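Rx protein (Solanum tuberosum, PDB 4M70) probably acts as an intracellular immune receptor of the NB-LRR family, conferring resistance to pathogens; this chain is its N-terminal coiled-coil domain. Local coordinates at residues Y67-E70 against D71-S75; I96-V99 against L100-L104. One frame throughout, in Å; residues are numbered along the deposited sequence.

Both contacts lie within single helices, contact 1 on helix 56-81 and contact 2 on helix 86-119, which follow each other in the chain and run antiparallel in this four-helix bundle. Their centres are about 10 Å apart, and they meet where Thr69 and Val73 of contact 1 pack on Leu100, Thr69 on Ala103, and the sulfur of Met72 on Val99. Contact 1 is only partly buried: it carries acids and a water at its edge, Glu70 also bonding to helix 4-24, while Thr69 and Val73 turn into the bundle. Contact 2 is mostly buried, and beyond its backbone bonds it relies on aliphatic and aromatic packing. Each also has residues that touch the chain of another protein.

Contact 1. Residues Y67-E70 against D71-S75; sequences YTTE and DMVDS
Glu70 and Asp71, neighbours on helix 56-81, share one water between their carboxylates. That water lies 2.7 Å from Glu70 OE1 and 2.8 Å from Asp71 OD1, and can donate to each, though other acceptors compete for its two protons. With Glu70 OE1 and Asp71 OD1 5.2 Å apart, the two carboxylates do not touch; the water lies between them. Beyond CG the Glu70 chain is extended, and its other oxygen, OE2, bonds to Thr16 OG1 of helix 4-24.

The backbone supplies four regular i to i+4 hydrogen bonds, from the NH groups of Asp71 to Asp74 to the carbonyls of Tyr67 to Glu70. A representative one, Val73 N to Thr69 O, measures 2.9 Å.

Val73 has CG2 anti to its carbonyl carbon (chi1 169° for CG1), which swings that methyl back into close van der Waals packing on the carbonyl, 3.3 Å from Thr69 O. Its apolar partner is Thr69 CG2, 4.2 Å from Val73 CG2. Thr69 suits this inward position because its hydroxyl is spent on Val65 O, leaving the methyl for packing. On the adjoining flank, Thr68 CG2 lies 4.2 Å from Met72 CE; Met72 there meets Val99 and an aromatic side chain of another protein chain.

The outcome is a division of labour: Thr69 and Val73 face into the bundle, while Glu70 turns one oxygen to helix 4-24 and the other to the water beside exposed Asp71, probably easing their mutual repulsion.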
loop_
_atom_site.group_PDB
_atom_site.type_symbol
_atom_site.label_atom_id
_atom_site.label_comp_id
_atom_site.label_asym_id
_atom_site.label_seq_id
_atom_site.Cartn_x
_atom_site.Cartn_y
_atom_site.Cartn_z
ATOM N N TYR A 67 6.352 1.969 6.121
ATOM C CA TYR A 67 6.593 3.338 6.554
ATOM C C TYR A 67 6.654 4.309 5.358
ATOM O O TYR A 67 6.067 5.406 5.394
ATOM C CB TYR A 67 7.839 3.385 7.439
ATOM C CG TYR A 67 7.580 2.786 8.812
ATOM C CD1 TYR A 67 6.308 2.815 9.371
ATOM C CD2 TYR A 67 8.589 2.148 9.522
ATOM C CE1 TYR A 67 6.056 2.263 10.615
ATOM C CE2 TYR A 67 8.342 1.585 10.766
ATOM C CZ TYR A 67 7.073 1.643 11.303
ATOM O OH TYR A 67 6.821 1.088 12.538
ATOM N N THR A 68 7.328 3.885 4.290
ATOM C CA THR A 68 7.407 4.670 3.053
ATOM C C THR A 68 6.008 4.947 2.492
ATOM O O THR A 68 5.654 6.093 2.133
ATOM C CB THR A 68 8.252 3.940 1.986
ATOM O OG1 THR A 68 9.557 3.661 2.513
ATOM C CG2 THR A 68 8.383 4.779 0.723
ATOM N N THR A 69 5.212 3.885 2.430
ATOM C CA THR A 69 3.843 3.988 1.947
ATOM C C THR A 69 3.063 4.974 2.806
ATOM O O THR A 69 2.252 5.757 2.303
ATOM C CB THR A 69 3.142 2.625 1.971
ATOM O OG1 THR A 69 3.915 1.673 1.223
ATOM C CG2 THR A 69 1.738 2.738 1.399
ATOM N N GLU A 70 3.317 4.922 4.111
ATOM C CA GLU A 70 2.680 5.835 5.053
ATOM C C GLU A 70 2.960 7.271 4.677
ATOM O O GLU A 70 2.042 8.098 4.603
ATOM C CB GLU A 70 3.216 5.604 6.456
ATOM C CG GLU A 70 2.269 4.925 7.391
ATOM C CD GLU A 70 2.750 5.014 8.808
ATOM O OE1 GLU A 70 3.932 5.360 9.010
ATOM O OE2 GLU A 70 1.945 4.750 9.717
ATOM N N ASP A 71 4.233 7.554 4.428
ATOM C CA ASP A 71 4.640 8.904 4.057
ATOM C C ASP A 71 3.932 9.376 2.789
ATOM O O ASP A 71 3.424 10.508 2.723
ATOM C CB ASP A 71 6.156 8.972 3.874
ATOM C CG ASP A 71 6.911 8.814 5.182
ATOM O OD1 ASP A 71 6.304 9.015 6.253
ATOM O OD2 ASP A 71 8.108 8.469 5.132
ATOM N N MET A 72 3.870 8.493 1.795
ATOM C CA MET A 72 3.221 8.826 0.523
ATOM C C MET A 72 1.710 9.070 0.639
ATOM O O MET A 72 1.171 10.011 0.044
ATOM C CB MET A 72 3.516 7.743 -0.515
ATOM C CG MET A 72 4.957 7.781 -1.036
ATOM S SD MET A 72 5.331 6.373 -2.108
ATOM C CE MET A 72 6.961 6.810 -2.715
ATOM N N VAL A 73 1.030 8.219 1.402
ATOM C CA VAL A 73 -0.400 8.377 1.628
ATOM C C VAL A 73 -0.689 9.676 2.389
ATOM O O VAL A 73 -1.625 10.407 2.054
ATOM C CB VAL A 73 -1.000 7.156 2.373
ATOM C CG1 VAL A 73 -2.416 7.449 2.850
ATOM C CG2 VAL A 73 -0.972 5.914 1.478
ATOM N N ASP A 74 0.121 9.961 3.408
ATOM C CA ASP A 74 -0.004 11.211 4.158
ATOM C C ASP A 74 0.132 12.422 3.227
ATOM O O ASP A 74 -0.693 13.357 3.249
ATOM C CB ASP A 74 1.051 11.286 5.263
ATOM C CG ASP A 74 0.650 10.511 6.501
ATOM O OD1 ASP A 74 -0.555 10.222 6.652
ATOM O OD2 ASP A 74 1.541 10.203 7.325
ATOM N N SER A 75 1.175 12.386 2.399
ATOM C CA SER A 75 1.479 13.490 1.493
ATOM C C SER A 75 0.375 13.721 0.467
ATOM O O SER A 75 -0.090 14.850 0.270
ATOM C CB SER A 75 2.807 13.233 0.782
ATOM O OG SER A 75 3.191 14.347 -0.010
HETATM O O HOH W 1 5.950 7.017 8.182
#

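Contact 2. Residues I96-V99 against L100-L104; sequences IFFV and LEQAL
Phe98 and Gln102 meet one turn apart on helix 86-119, the glutamine folding over the aromatic ring. The methylene carbon Gln102 CG sits over one face of the Phe98 ring, 4.0 Å from its centroid and 21° off the normal, which makes a CH-pi contact displaced toward the rim at CE1. With CG of Phe98 anti to the backbone N (chi1 -179°), the ring is carried forward along the helix to meet it. The bend of the glutamine chain beyond CG then lays its amide group roughly along the ring, the two planes being 26° apart. Trp94 also stacks with the Phe98 ring.

Aliphatic packing occupies another side of the helix. Ile96 and Leu100 extend in the same direction, with Ile96 CG2 3.9 Å from Leu100 CD1. Their branched chains suit a buried position: Leu100 also reaches Ile17 of helix 4-24, and Ile96 reaches Ser20 of the same helix. Val99 CG1 lies 4.4 Å from Leu100 CG.

Two side chains also lie close over the backbone. Val99 places CG1 in the crowded position between its backbone N and carbonyl carbon, 3.1 Å from Leu100 N. The small Ala103 rests its CB 3.3 Å from Val99 O, and its size suits close approach to helix 56-81.

Regular helical bonds underlie all this. The NH groups of Leu100, Glu101, Gln102 and Ala103 reach the carbonyls of Ile96, Phe97, Phe98 and Val99; Ala103 N to Val99 O, for example, is 2.9 Å.

With these peptide groups paired within the helix, Ile96, Val99, Leu100 and Ala103 can offer pure hydrocarbon. Gln102 lends its methylene to Phe98, and with Glu101 it packs on aromatic and acidic side chains of another protein chain.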
loop_
_atom_site.group_PDB
_atom_site.type_symbol
_atom_site.label_atom_id
_atom_site.label_comp_id
_atom_site.label_asym_id
_atom_site.label_seq_id
_atom_site.Cartn_x
_atom_site.Cartn_y
_atom_site.Cartn_z
ATOM N N ILE A 96 -2.919 7.930 -4.289
ATOM C CA ILE A 96 -3.173 7.120 -3.092
ATOM C C ILE A 96 -3.489 5.657 -3.426
ATOM O O ILE A 96 -2.908 4.731 -2.837
ATOM C CB ILE A 96 -4.315 7.704 -2.227
ATOM C CG1 ILE A 96 -3.908 9.062 -1.648
ATOM C CG2 ILE A 96 -4.670 6.768 -1.077
ATOM C CD1 ILE A 96 -5.033 9.760 -0.924
ATOM N N PHE A 97 -4.408 5.460 -4.371
ATOM C CA PHE A 97 -4.811 4.111 -4.778
ATOM C C PHE A 97 -3.620 3.313 -5.296
ATOM O O PHE A 97 -3.388 2.168 -4.891
ATOM C CB PHE A 97 -5.876 4.151 -5.867
ATOM C CG PHE A 97 -7.197 4.664 -5.402
ATOM C CD1 PHE A 97 -7.958 3.958 -4.483
ATOM C CD2 PHE A 97 -7.722 5.822 -5.953
ATOM C CE1 PHE A 97 -9.190 4.441 -4.068
ATOM C CE2 PHE A 97 -8.953 6.306 -5.555
ATOM C CZ PHE A 97 -9.690 5.615 -4.611
ATOM N N PHE A 98 -2.860 3.943 -6.185
ATOM C CA PHE A 98 -1.724 3.304 -6.830
ATOM C C PHE A 98 -0.657 2.901 -5.823
ATOM O O PHE A 98 -0.144 1.769 -5.860
ATOM C CB PHE A 98 -1.134 4.229 -7.892
ATOM C CG PHE A 98 0.036 3.647 -8.629
ATOM C CD1 PHE A 98 1.333 3.947 -8.242
ATOM C CD2 PHE A 98 -0.158 2.796 -9.707
ATOM C CE1 PHE A 98 2.417 3.412 -8.917
ATOM C CE2 PHE A 98 0.920 2.265 -10.391
ATOM C CZ PHE A 98 2.208 2.567 -9.992
ATOM N N VAL A 99 -0.322 3.824 -4.923
ATOM C CA VAL A 99 0.696 3.516 -3.929
ATOM C C VAL A 99 0.229 2.403 -2.989
ATOM O O VAL A 99 1.010 1.505 -2.655
ATOM C CB VAL A 99 1.171 4.772 -3.142
ATOM C CG1 VAL A 99 0.079 5.306 -2.236
ATOM C CG2 VAL A 99 2.412 4.453 -2.336
ATOM N N LEU A 100 -1.046 2.427 -2.606
ATOM C CA LEU A 100 -1.544 1.391 -1.711
ATOM C C LEU A 100 -1.571 0.006 -2.350
ATOM O O LEU A 100 -1.256 -0.987 -1.693
ATOM C CB LEU A 100 -2.918 1.762 -1.154
ATOM C CG LEU A 100 -2.864 2.810 -0.045
ATOM C CD1 LEU A 100 -4.257 3.193 0.431
ATOM C CD2 LEU A 100 -2.020 2.270 1.097
ATOM N N GLU A 101 -1.935 -0.066 -3.626
ATOM C CA GLU A 101 -1.874 -1.343 -4.340
ATOM C C GLU A 101 -0.427 -1.847 -4.509
ATOM O O GLU A 101 -0.165 -3.045 -4.334
ATOM C CB GLU A 101 -2.623 -1.268 -5.669
ATOM C CG GLU A 101 -2.711 -2.610 -6.388
ATOM C CD GLU A 101 -3.511 -3.673 -5.663
ATOM O OE1 GLU A 101 -4.309 -3.341 -4.763
ATOM O OE2 GLU A 101 -3.303 -4.862 -5.986
ATOM N N GLN A 102 0.500 -0.955 -4.872
ATOM C CA GLN A 102 1.911 -1.354 -4.982
ATOM C C GLN A 102 2.424 -1.915 -3.650
ATOM O O GLN A 102 3.068 -2.982 -3.588
ATOM C CB GLN A 102 2.785 -0.176 -5.413
ATOM C CG GLN A 102 2.540 0.341 -6.819
ATOM C CD GLN A 102 3.423 -0.328 -7.857
ATOM O OE1 GLN A 102 3.039 -1.325 -8.472
ATOM N NE2 GLN A 102 4.619 0.214 -8.048
ATOM N N ALA A 103 2.114 -1.181 -2.586
ATOM C CA ALA A 103 2.521 -1.543 -1.237
ATOM C C ALA A 103 1.942 -2.893 -0.845
ATOM O O ALA A 103 2.648 -3.748 -0.311
ATOM C CB ALA A 103 2.078 -0.477 -0.254
ATOM N N LEU A 104 0.651 -3.080 -1.106
ATOM C CA LEU A 104 -0.005 -4.338 -0.768
ATOM C C LEU A 104 0.540 -5.519 -1.560
ATOM O O LEU A 104 0.608 -6.630 -1.037
ATOM C CB LEU A 104 -1.523 -4.238 -0.925
ATOM C CG LEU A 104 -2.167 -3.406 0.185
ATOM C CD1 LEU A 104 -3.647 -3.684 0.312
ATOM C CD2 LEU A 104 -1.463 -3.664 1.493
#